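Local coordinates for type C neurotoxin (Clostridium botulinum, PDB 3PME), which probably binds gangliosides and perhaps phosphatidylethanolamine on nerve-cell membranes, as the receptor-binding domain of a botulinum neurotoxin C/D mosaic, at residues 34-37 / 38-42; 56-59 / 60-63; 258-261 / 262-266; 390-393 / 394-398. All coordinates share one frame; numbering follows the deposited sequence.

Contact 1. Residues 34-37 / 38-42; sequences QVNT and IYTND
D42 OD1 accepts the backbone N-H of T37 (N to OD1 2.9 Å, 163° at the hydrogen) on its syn side. The carboxylate lies within the loop of a β-hairpin, which joins strands 34-35 and 42-45 in the concanavalin-like half of the domain. Its other oxygen, OD2, is shared by two more amides: I38 N, 2.8 Å from D42 OD2, comes in on the syn side, whereas Y39 N, also 2.8 Å from D42 OD2, sits above the carboxylate plane. With chi1 at 81°, CG of D42 lies between its own backbone N and carbonyl carbon, turning the carboxylate back toward these N-H groups. Water 1 adds a link on the OD1 side, giving hydrogens to D42 OD1 and Q34 O and taking one from T37 OG1, 2.7 Å away. Three peptide N-H groups and a water probably help to stabilise the negative charge of this buried side chain, which also touches R196. The main chains pair where N36 N donates to D42 O at 3.0 Å, and a type I turn runs from Y39 to D42. The amide of N36 lies beside T40, with OD1 3.3 Å from T40 CA.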
loop_
_atom_site.group_PDB
_atom_site.type_symbol
_atom_site.label_atom_id
_atom_site.label_comp_id
_atom_site.label_asym_id
_atom_site.label_seq_id
_atom_site.Cartn_x
_atom_site.Cartn_y
_atom_site.Cartn_z
ATOM N N GLN A 34 11.720 12.661 9.247
ATOM C CA GLN A 34 10.335 12.668 9.712
ATOM C C GLN A 34 9.924 11.263 10.082
ATOM O O GLN A 34 10.154 10.324 9.318
ATOM C CB GLN A 34 9.397 13.196 8.631
ATOM C CG GLN A 34 9.728 14.592 8.150
ATOM C CD GLN A 34 8.745 15.076 7.110
ATOM O OE1 GLN A 34 7.569 14.719 7.143
ATOM N NE2 GLN A 34 9.220 15.892 6.178
ATOM N N VAL A 35 9.321 11.116 11.253
ATOM C CA VAL A 35 8.926 9.802 11.739
ATOM C C VAL A 35 7.439 9.753 12.056
ATOM O O VAL A 35 6.822 10.777 12.375
ATOM C CB VAL A 35 9.744 9.374 12.993
ATOM C CG1 VAL A 35 11.232 9.377 12.690
ATOM C CG2 VAL A 35 9.418 10.279 14.188
ATOM N N ASN A 36 6.862 8.560 11.952
ATOM C CA ASN A 36 5.471 8.339 12.301
ATOM C C ASN A 36 4.566 9.296 11.543
ATOM O O ASN A 36 3.789 10.056 12.138
ATOM C CB ASN A 36 5.279 8.500 13.810
ATOM C CG ASN A 36 3.894 8.106 14.268
ATOM O OD1 ASN A 36 3.084 7.603 13.489
ATOM N ND2 ASN A 36 3.612 8.336 15.545
ATOM N N THR A 37 4.678 9.288 10.222
ATOM C CA THR A 37 3.849 10.179 9.414
ATOM C C THR A 37 2.642 9.472 8.792
ATOM O O THR A 37 1.567 10.068 8.661
ATOM C CB THR A 37 4.668 10.907 8.339
ATOM O OG1 THR A 37 5.213 9.960 7.411
ATOM C CG2 THR A 37 5.800 11.700 8.978
ATOM N N ILE A 38 2.815 8.205 8.414
ATOM C CA ILE A 38 1.726 7.411 7.834
ATOM C C ILE A 38 1.401 6.225 8.736
ATOM O O ILE A 38 0.240 5.982 9.075
ATOM C CB ILE A 38 2.115 6.872 6.439
ATOM C CG1 ILE A 38 2.514 8.016 5.501
ATOM C CG2 ILE A 38 0.976 6.040 5.851
ATOM C CD1 ILE A 38 3.089 7.556 4.177
ATOM N N TYR A 39 2.442 5.484 9.110
ATOM C CA TYR A 39 2.340 4.358 10.029
ATOM C C TYR A 39 3.200 4.633 11.254
ATOM O O TYR A 39 4.243 5.285 11.154
ATOM C CB TYR A 39 2.838 3.064 9.359
ATOM C CG TYR A 39 1.837 2.445 8.418
ATOM C CD1 TYR A 39 0.840 1.608 8.897
ATOM C CD2 TYR A 39 1.876 2.706 7.052
ATOM C CE1 TYR A 39 -0.088 1.039 8.045
ATOM C CE2 TYR A 39 0.960 2.135 6.190
ATOM C CZ TYR A 39 -0.018 1.304 6.691
ATOM O OH TYR A 39 -0.954 0.733 5.856
ATOM N N THR A 40 2.780 4.099 12.394
ATOM C CA THR A 40 3.449 4.350 13.672
ATOM C C THR A 40 4.963 4.199 13.633
ATOM O O THR A 40 5.687 5.063 14.111
ATOM C CB THR A 40 2.888 3.454 14.774
ATOM O OG1 THR A 40 1.500 3.760 14.968
ATOM C CG2 THR A 40 3.632 3.683 16.071
ATOM N N ASN A 41 5.438 3.101 13.059
ATOM C CA ASN A 41 6.860 2.789 13.091
ATOM C C ASN A 41 7.567 3.166 11.793
ATOM O O ASN A 41 8.561 2.532 11.414
ATOM C CB ASN A 41 7.063 1.309 13.406
ATOM C CG ASN A 41 6.462 0.922 14.751
ATOM O OD1 ASN A 41 6.570 1.676 15.726
ATOM N ND2 ASN A 41 5.828 -0.245 14.811
ATOM N N ASP A 42 7.065 4.196 11.109
ATOM C CA ASP A 42 7.680 4.603 9.844
ATOM C C ASP A 42 8.679 5.743 9.979
ATOM O O ASP A 42 8.741 6.423 11.005
ATOM C CB ASP A 42 6.649 4.845 8.716
ATOM C CG ASP A 42 5.983 6.202 8.773
ATOM O OD1 ASP A 42 6.513 7.156 9.386
ATOM O OD2 ASP A 42 4.906 6.314 8.155
HETATM O O HOH W 1 7.700 9.229 8.127
#

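Contact 2. Residues 56-59 / 60-63; sequences LNNN and ILYS
L61 meets N58, three residues earlier, atom by atom. CB lies 3.4 Å from N58 O, the same carbonyl oxygen that accepts the backbone N-H of L61. CG stays close to that oxygen but a little farther off. One branch, CD1, ends 3.7 Å from N58 OD1, so a methyl group abuts the amide oxygen where the two side chains cross at about a right angle. N58 brings its amide there because CG stands opposite its backbone N (chi1 -162°). Beyond this pair, L61 also rests on Y66 and L175. All of this sits in the surface loop between strands 51-55 and 68-77 of the concanavalin-like half of the domain. The frame beneath is an Asx turn running into successive bonds between residues three apart: N57 OD1 accepts N59 N at 2.9 Å, then I60 N donates to N57 O, L61 N to N58 O and Y62 N to N59 O. These last three donors all stand above the planes of the carbonyls they reach, and the angle at hydrogen falls from 157° at I60 to 146° at Y62. I60 lies along the carbonyl of N57, with CB 3.3 Å and CG1 3.5 Å from N57 O; the buried side chain also packs on Y23. After these bonds, Y62 forms the centre of an inverse gamma turn. S63 then folds back, and its OG donates to I60 O over 2.6 Å, nearly along the C=O axis, while the same hydroxyl is also hydrogen-bonded to I65 N.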
loop_
_atom_site.group_PDB
_atom_site.type_symbol
_atom_site.label_atom_id
_atom_site.label_comp_id
_atom_site.label_asym_id
_atom_site.label_seq_id
_atom_site.Cartn_x
_atom_site.Cartn_y
_atom_site.Cartn_z
ATOM N N LEU A 56 24.448 -1.176 17.170
ATOM C CA LEU A 56 24.098 -2.329 17.980
ATOM C C LEU A 56 25.157 -2.549 19.045
ATOM O O LEU A 56 26.313 -2.169 18.868
ATOM C CB LEU A 56 24.023 -3.586 17.112
ATOM C CG LEU A 56 22.781 -3.849 16.256
ATOM C CD1 LEU A 56 22.398 -2.635 15.439
ATOM C CD2 LEU A 56 23.048 -5.064 15.353
ATOM N N ASN A 57 24.745 -3.153 20.152
ATOM C CA ASN A 57 25.674 -3.698 21.115
ATOM C C ASN A 57 26.456 -4.760 20.371
ATOM O O ASN A 57 25.888 -5.756 19.913
ATOM C CB ASN A 57 24.905 -4.315 22.285
ATOM C CG ASN A 57 25.816 -4.891 23.349
ATOM O OD1 ASN A 57 26.887 -5.420 23.052
ATOM N ND2 ASN A 57 25.387 -4.801 24.603
ATOM N N ASN A 58 27.755 -4.537 20.233
ATOM C CA ASN A 58 28.587 -5.415 19.418
ATOM C C ASN A 58 28.489 -6.878 19.822
ATOM O O ASN A 58 28.680 -7.769 18.996
ATOM C CB ASN A 58 30.048 -4.972 19.459
ATOM C CG ASN A 58 30.854 -5.559 18.321
ATOM O OD1 ASN A 58 30.443 -5.489 17.165
ATOM N ND2 ASN A 58 32.000 -6.146 18.639
ATOM N N ASN A 59 28.198 -7.126 21.097
ATOM C CA ASN A 59 28.168 -8.492 21.606
ATOM C C ASN A 59 27.072 -9.331 20.967
ATOM O O ASN A 59 27.140 -10.559 20.968
ATOM C CB ASN A 59 28.051 -8.504 23.133
ATOM C CG ASN A 59 29.268 -7.907 23.812
ATOM O OD1 ASN A 59 29.186 -6.857 24.448
ATOM N ND2 ASN A 59 30.407 -8.560 23.661
ATOM N N ILE A 60 26.062 -8.664 20.415
ATOM C CA ILE A 60 25.012 -9.347 19.671
ATOM C C ILE A 60 25.578 -10.138 18.494
ATOM O O ILE A 60 25.046 -11.186 18.136
ATOM C CB ILE A 60 23.962 -8.350 19.130
ATOM C CG1 ILE A 60 23.083 -7.834 20.259
ATOM C CG2 ILE A 60 23.087 -9.004 18.067
ATOM C CD1 ILE A 60 22.093 -6.783 19.803
ATOM N N LEU A 61 26.653 -9.636 17.891
ATOM C CA LEU A 61 27.235 -10.294 16.721
ATOM C C LEU A 61 27.900 -11.613 17.079
ATOM O O LEU A 61 28.138 -12.447 16.208
ATOM C CB LEU A 61 28.224 -9.374 16.008
ATOM C CG LEU A 61 27.568 -8.162 15.351
ATOM C CD1 LEU A 61 28.596 -7.392 14.551
ATOM C CD2 LEU A 61 26.409 -8.596 14.468
ATOM N N TYR A 62 28.202 -11.809 18.359
ATOM C CA TYR A 62 28.770 -13.078 18.789
ATOM C C TYR A 62 27.637 -14.044 19.117
ATOM O O TYR A 62 27.391 -14.376 20.284
ATOM C CB TYR A 62 29.693 -12.891 19.992
ATOM C CG TYR A 62 30.504 -14.120 20.311
ATOM C CD1 TYR A 62 31.636 -14.445 19.570
ATOM C CD2 TYR A 62 30.138 -14.961 21.351
ATOM C CE1 TYR A 62 32.378 -15.575 19.867
ATOM C CE2 TYR A 62 30.873 -16.087 21.651
ATOM C CZ TYR A 62 31.988 -16.387 20.909
ATOM O OH TYR A 62 32.707 -17.517 21.218
ATOM N N SER A 63 26.952 -14.492 18.071
ATOM C CA SER A 63 25.737 -15.282 18.215
ATOM C C SER A 63 25.406 -15.947 16.886
ATOM O O SER A 63 26.193 -15.892 15.942
ATOM C CB SER A 63 24.571 -14.383 18.623
ATOM O OG SER A 63 24.178 -13.552 17.540
#

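Contact 3. Residues 258-261 / 262-266; sequences LVQY and SDISK
From Y261, just past the end of strand 255-260, the chain bends through S262 into a type I turn, D263 to K266, which carries K266 back beside the tyrosine. The lysine runs along one edge of the Y261 ring. Its CD lies in the ring plane, CE is 3.6 Å from Y261 CE2, and NZ donates to Y261 OH at 2.9 Å. A bend in the lysine chain, chi3 61°, turns its last atoms toward the hydroxyl. Farther back along the same edge, D263 O is 3.2 Å from Y261 CD2. S262 OG stands above the ring centre, 4.3 Å from the plane, so the serine hydroxyl is over one face while the lysine lines an edge. This corner belongs to the trefoil half of the domain, where strand 255-260 pairs with 247-252. Q260 and I264 also meet, their side chains crossing at a slant: I264 CD1 lies 3.6 Å from Q260 CD and 3.3 Å from Y261 O, while Q260 NE2 is bound to D246. D263 OD1 accepts S265 N, an Asx turn, and also S265 OG, each at 2.8 Å and both from the same face of the carboxylate plane; this probably steadies the loop. Y261 OH is also hydrogen-bonded to H416, and H417 meets the tyrosine ring; both histidines belong to the terminal run that is probably a purification tag. The ammonium group of K266, donating to the phenol oxygen, would be expected to polarise it and could ease loss of its proton.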
loop_
_atom_site.group_PDB
_atom_site.type_symbol
_atom_site.label_atom_id
_atom_site.label_comp_id
_atom_site.label_asym_id
_atom_site.label_seq_id
_atom_site.Cartn_x
_atom_site.Cartn_y
_atom_site.Cartn_z
ATOM N N LEU A 258 -18.787 5.581 -15.478
ATOM C CA LEU A 258 -17.336 5.696 -15.483
ATOM C C LEU A 258 -16.860 6.206 -16.836
ATOM O O LEU A 258 -17.024 5.534 -17.854
ATOM C CB LEU A 258 -16.684 4.344 -15.163
ATOM C CG LEU A 258 -17.216 3.618 -13.916
ATOM C CD1 LEU A 258 -16.449 2.311 -13.648
ATOM C CD2 LEU A 258 -17.179 4.530 -12.696
ATOM N N VAL A 259 -16.259 7.387 -16.825
ATOM C CA VAL A 259 -15.830 8.078 -18.035
ATOM C C VAL A 259 -14.302 8.071 -18.149
ATOM O O VAL A 259 -13.589 8.278 -17.163
ATOM C CB VAL A 259 -16.300 9.538 -17.983
ATOM C CG1 VAL A 259 -15.753 10.332 -19.172
ATOM C CG2 VAL A 259 -17.827 9.605 -17.918
ATOM N N GLN A 260 -13.783 7.840 -19.350
ATOM C CA GLN A 260 -12.334 7.845 -19.504
ATOM C C GLN A 260 -11.785 9.256 -19.348
ATOM O O GLN A 260 -12.274 10.189 -19.981
ATOM C CB GLN A 260 -11.920 7.272 -20.856
ATOM C CG GLN A 260 -10.431 6.954 -20.934
ATOM C CD GLN A 260 -10.062 6.232 -22.205
ATOM O OE1 GLN A 260 -10.364 6.695 -23.305
ATOM N NE2 GLN A 260 -9.408 5.086 -22.065
ATOM N N TYR A 261 -10.774 9.413 -18.495
ATOM C CA TYR A 261 -10.132 10.707 -18.327
ATOM C C TYR A 261 -9.383 11.070 -19.601
ATOM O O TYR A 261 -8.861 10.191 -20.302
ATOM C CB TYR A 261 -9.181 10.683 -17.131
ATOM C CG TYR A 261 -8.603 12.030 -16.760
ATOM C CD1 TYR A 261 -9.424 13.094 -16.408
ATOM C CD2 TYR A 261 -7.231 12.221 -16.727
ATOM C CE1 TYR A 261 -8.880 14.320 -16.059
ATOM C CE2 TYR A 261 -6.683 13.427 -16.381
ATOM C CZ TYR A 261 -7.505 14.476 -16.050
ATOM O OH TYR A 261 -6.935 15.677 -15.703
ATOM N N SER A 262 -9.334 12.360 -19.903
ATOM C CA SER A 262 -8.736 12.817 -21.158
ATOM C C SER A 262 -7.251 12.480 -21.278
ATOM O O SER A 262 -6.771 12.258 -22.378
ATOM C CB SER A 262 -8.950 14.315 -21.344
ATOM O OG SER A 262 -8.306 15.044 -20.319
ATOM N N ASP A 263 -6.524 12.457 -20.161
ATOM C CA ASP A 263 -5.134 12.017 -20.184
ATOM C C ASP A 263 -5.065 10.616 -19.612
ATOM O O ASP A 263 -5.159 10.418 -18.395
ATOM C CB ASP A 263 -4.215 12.974 -19.417
ATOM C CG ASP A 263 -2.742 12.569 -19.496
ATOM O OD1 ASP A 263 -2.449 11.380 -19.747
ATOM O OD2 ASP A 263 -1.874 13.447 -19.304
ATOM N N ILE A 264 -4.890 9.655 -20.514
ATOM C CA ILE A 264 -4.904 8.233 -20.206
ATOM C C ILE A 264 -3.755 7.778 -19.304
ATOM O O ILE A 264 -3.795 6.679 -18.754
ATOM C CB ILE A 264 -4.883 7.415 -21.523
ATOM C CG1 ILE A 264 -6.306 7.087 -21.958
ATOM C CG2 ILE A 264 -4.037 6.150 -21.383
ATOM C CD1 ILE A 264 -7.095 8.288 -22.371
ATOM N N SER A 265 -2.738 8.618 -19.149
ATOM C CA SER A 265 -1.553 8.256 -18.366
ATOM C C SER A 265 -1.589 8.758 -16.922
ATOM O O SER A 265 -0.645 8.540 -16.160
ATOM C CB SER A 265 -0.285 8.783 -19.045
ATOM O OG SER A 265 -0.135 10.181 -18.856
ATOM N N LYS A 266 -2.669 9.434 -16.540
ATOM C CA LYS A 266 -2.727 10.065 -15.224
ATOM C C LYS A 266 -3.593 9.312 -14.224
ATOM O O LYS A 266 -4.671 8.811 -14.570
ATOM C CB LYS A 266 -3.226 11.507 -15.343
ATOM C CG LYS A 266 -2.224 12.456 -15.968
ATOM C CD LYS A 266 -2.879 13.758 -16.382
ATOM C CE LYS A 266 -3.482 14.512 -15.207
ATOM N NZ LYS A 266 -4.013 15.833 -15.659
#

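Contact 4. Residues 390-393 / 394-398; sequences TNYE and TKLLS
Y392 and E393 meet K395 and L396 at the end of a short run that opens with T390. At its start, T390 OG1 donates to N391 OD1 at 2.8 Å, from above the plane of the amide. Both side chains also hold the loop against the region of the C321-C325 disulfide: T390 OG1 is bonded to C325 N and N391 OD1 to N324 N. N391 itself takes a left-handed backbone conformation (phi 53°), and its O accepts a hydrogen from water 2 at 2.9 Å. That water in turn takes the N-H of T394, 3.0 Å away, and so bridges the two sides of the bend. Next, Y392 O receives K395 N at 2.9 Å, 155° at the hydrogen, the donor standing above the carbonyl plane. This bond belongs to a single short 3-10 turn in the trefoil half of the domain, set in the loop between strands 383-389 and 403-406. The Y392 ring meets L396, whose CD2 is 4.0 Å from Y392 CD1; the two side chains approach at a slant. The F359 ring meets that of Y392, and M367 touches the same side chain. E393 continues the turn: its O receives a weak bond from L396 N, at 3.5 Å, while L396 CB lies 3.7 Å from E393 O. After it, a type I turn runs from K395 to S398. K395 CB lies 3.5 Å from Y392 O, while its NZ reaches a bound glycerol, probably from the crystallisation liquor, which S398 OG also binds.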
loop_
_atom_site.group_PDB
_atom_site.type_symbol
_atom_site.label_atom_id
_atom_site.label_comp_id
_atom_site.label_asym_id
_atom_site.label_seq_id
_atom_site.Cartn_x
_atom_site.Cartn_y
_atom_site.Cartn_z
ATOM N N THR A 390 -27.526 -7.804 -6.514
ATOM C CA THR A 390 -27.865 -8.847 -5.552
ATOM C C THR A 390 -27.325 -10.199 -6.008
ATOM O O THR A 390 -26.821 -10.333 -7.127
ATOM C CB THR A 390 -29.391 -8.983 -5.360
ATOM O OG1 THR A 390 -29.982 -9.464 -6.576
ATOM C CG2 THR A 390 -30.022 -7.649 -4.967
ATOM N N ASN A 391 -27.434 -11.199 -5.138
ATOM C CA ASN A 391 -27.047 -12.552 -5.504
ATOM C C ASN A 391 -25.623 -12.572 -6.046
ATOM O O ASN A 391 -25.365 -13.032 -7.163
ATOM C CB ASN A 391 -28.030 -13.087 -6.545
ATOM C CG ASN A 391 -29.454 -13.088 -6.037
ATOM O OD1 ASN A 391 -30.271 -12.243 -6.414
ATOM N ND2 ASN A 391 -29.753 -14.024 -5.144
ATOM N N TYR A 392 -24.693 -12.082 -5.236
ATOM C CA TYR A 392 -23.349 -11.800 -5.710
ATOM C C TYR A 392 -22.314 -12.817 -5.260
ATOM O O TYR A 392 -21.120 -12.573 -5.391
ATOM C CB TYR A 392 -22.926 -10.406 -5.235
ATOM C CG TYR A 392 -23.070 -10.194 -3.740
ATOM C CD1 TYR A 392 -22.136 -10.710 -2.852
ATOM C CD2 TYR A 392 -24.142 -9.469 -3.217
ATOM C CE1 TYR A 392 -22.261 -10.511 -1.482
ATOM C CE2 TYR A 392 -24.272 -9.268 -1.855
ATOM C CZ TYR A 392 -23.328 -9.795 -0.990
ATOM O OH TYR A 392 -23.462 -9.579 0.368
ATOM N N GLU A 393 -22.775 -13.950 -4.737
ATOM C CA GLU A 393 -21.869 -14.957 -4.189
ATOM C C GLU A 393 -20.783 -15.355 -5.192
ATOM O O GLU A 393 -19.608 -15.505 -4.830
ATOM C CB GLU A 393 -22.659 -16.192 -3.734
ATOM C CG GLU A 393 -23.729 -15.913 -2.662
ATOM C CD GLU A 393 -25.020 -15.296 -3.212
ATOM O OE1 GLU A 393 -25.227 -15.290 -4.444
ATOM O OE2 GLU A 393 -25.844 -14.822 -2.395
ATOM N N THR A 394 -21.169 -15.508 -6.456
ATOM C CA THR A 394 -20.232 -15.964 -7.482
ATOM C C THR A 394 -19.305 -14.867 -7.984
ATOM O O THR A 394 -18.417 -15.128 -8.800
ATOM C CB THR A 394 -20.966 -16.561 -8.693
ATOM O OG1 THR A 394 -21.879 -15.593 -9.221
ATOM C CG2 THR A 394 -21.735 -17.798 -8.281
ATOM N N LYS A 395 -19.507 -13.646 -7.496
ATOM C CA LYS A 395 -18.697 -12.510 -7.925
ATOM C C LYS A 395 -17.685 -12.068 -6.875
ATOM O O LYS A 395 -16.941 -11.108 -7.096
ATOM C CB LYS A 395 -19.590 -11.319 -8.288
ATOM C CG LYS A 395 -20.326 -11.467 -9.608
ATOM C CD LYS A 395 -19.366 -11.397 -10.785
ATOM C CE LYS A 395 -20.107 -11.355 -12.117
ATOM N NZ LYS A 395 -19.151 -11.397 -13.263
ATOM N N LEU A 396 -17.649 -12.777 -5.747
ATOM C CA LEU A 396 -16.790 -12.404 -4.624
ATOM C C LEU A 396 -15.293 -12.483 -4.920
ATOM O O LEU A 396 -14.490 -11.875 -4.210
ATOM C CB LEU A 396 -17.140 -13.224 -3.374
ATOM C CG LEU A 396 -18.408 -12.773 -2.644
ATOM C CD1 LEU A 396 -18.765 -13.752 -1.533
ATOM C CD2 LEU A 396 -18.219 -11.376 -2.080
ATOM N N LEU A 397 -14.914 -13.241 -5.947
ATOM C CA LEU A 397 -13.520 -13.309 -6.359
ATOM C C LEU A 397 -13.280 -12.575 -7.678
ATOM O O LEU A 397 -12.174 -12.615 -8.217
ATOM C CB LEU A 397 -13.070 -14.766 -6.490
ATOM C CG LEU A 397 -13.102 -15.593 -5.207
ATOM C CD1 LEU A 397 -12.953 -17.077 -5.528
ATOM C CD2 LEU A 397 -12.004 -15.132 -4.269
ATOM N N SER A 398 -14.311 -11.905 -8.189
ATOM C CA SER A 398 -14.210 -11.179 -9.454
ATOM C C SER A 398 -13.543 -9.835 -9.240
ATOM O O SER A 398 -13.929 -9.104 -8.332
ATOM C CB SER A 398 -15.608 -10.937 -10.030
ATOM O OG SER A 398 -15.546 -10.076 -11.156
HETATM O O HOH W 2 -24.125 -15.660 -7.110
#

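The four contacts follow one another along the chain; none nests within or crosses another. Contact 1 closes the hairpin between strands 34-35 and 42-45, on the side of the concanavalin-like half that faces the trefoil half, where Y39 reaches G228. Contact 2 shapes the loop between strands 51-55 and 68-77 in that same half, with its centre about 28 Å from that of contact 1. In the trefoil half, contact 3 turns the chain out of strand 255-260 on its way to 273-277, and contact 4 forms part of the loop between strands 383-389 and 403-406. Their centres lie about 28 Å apart, whereas those of contacts 2 and 3 are about 55 Å apart.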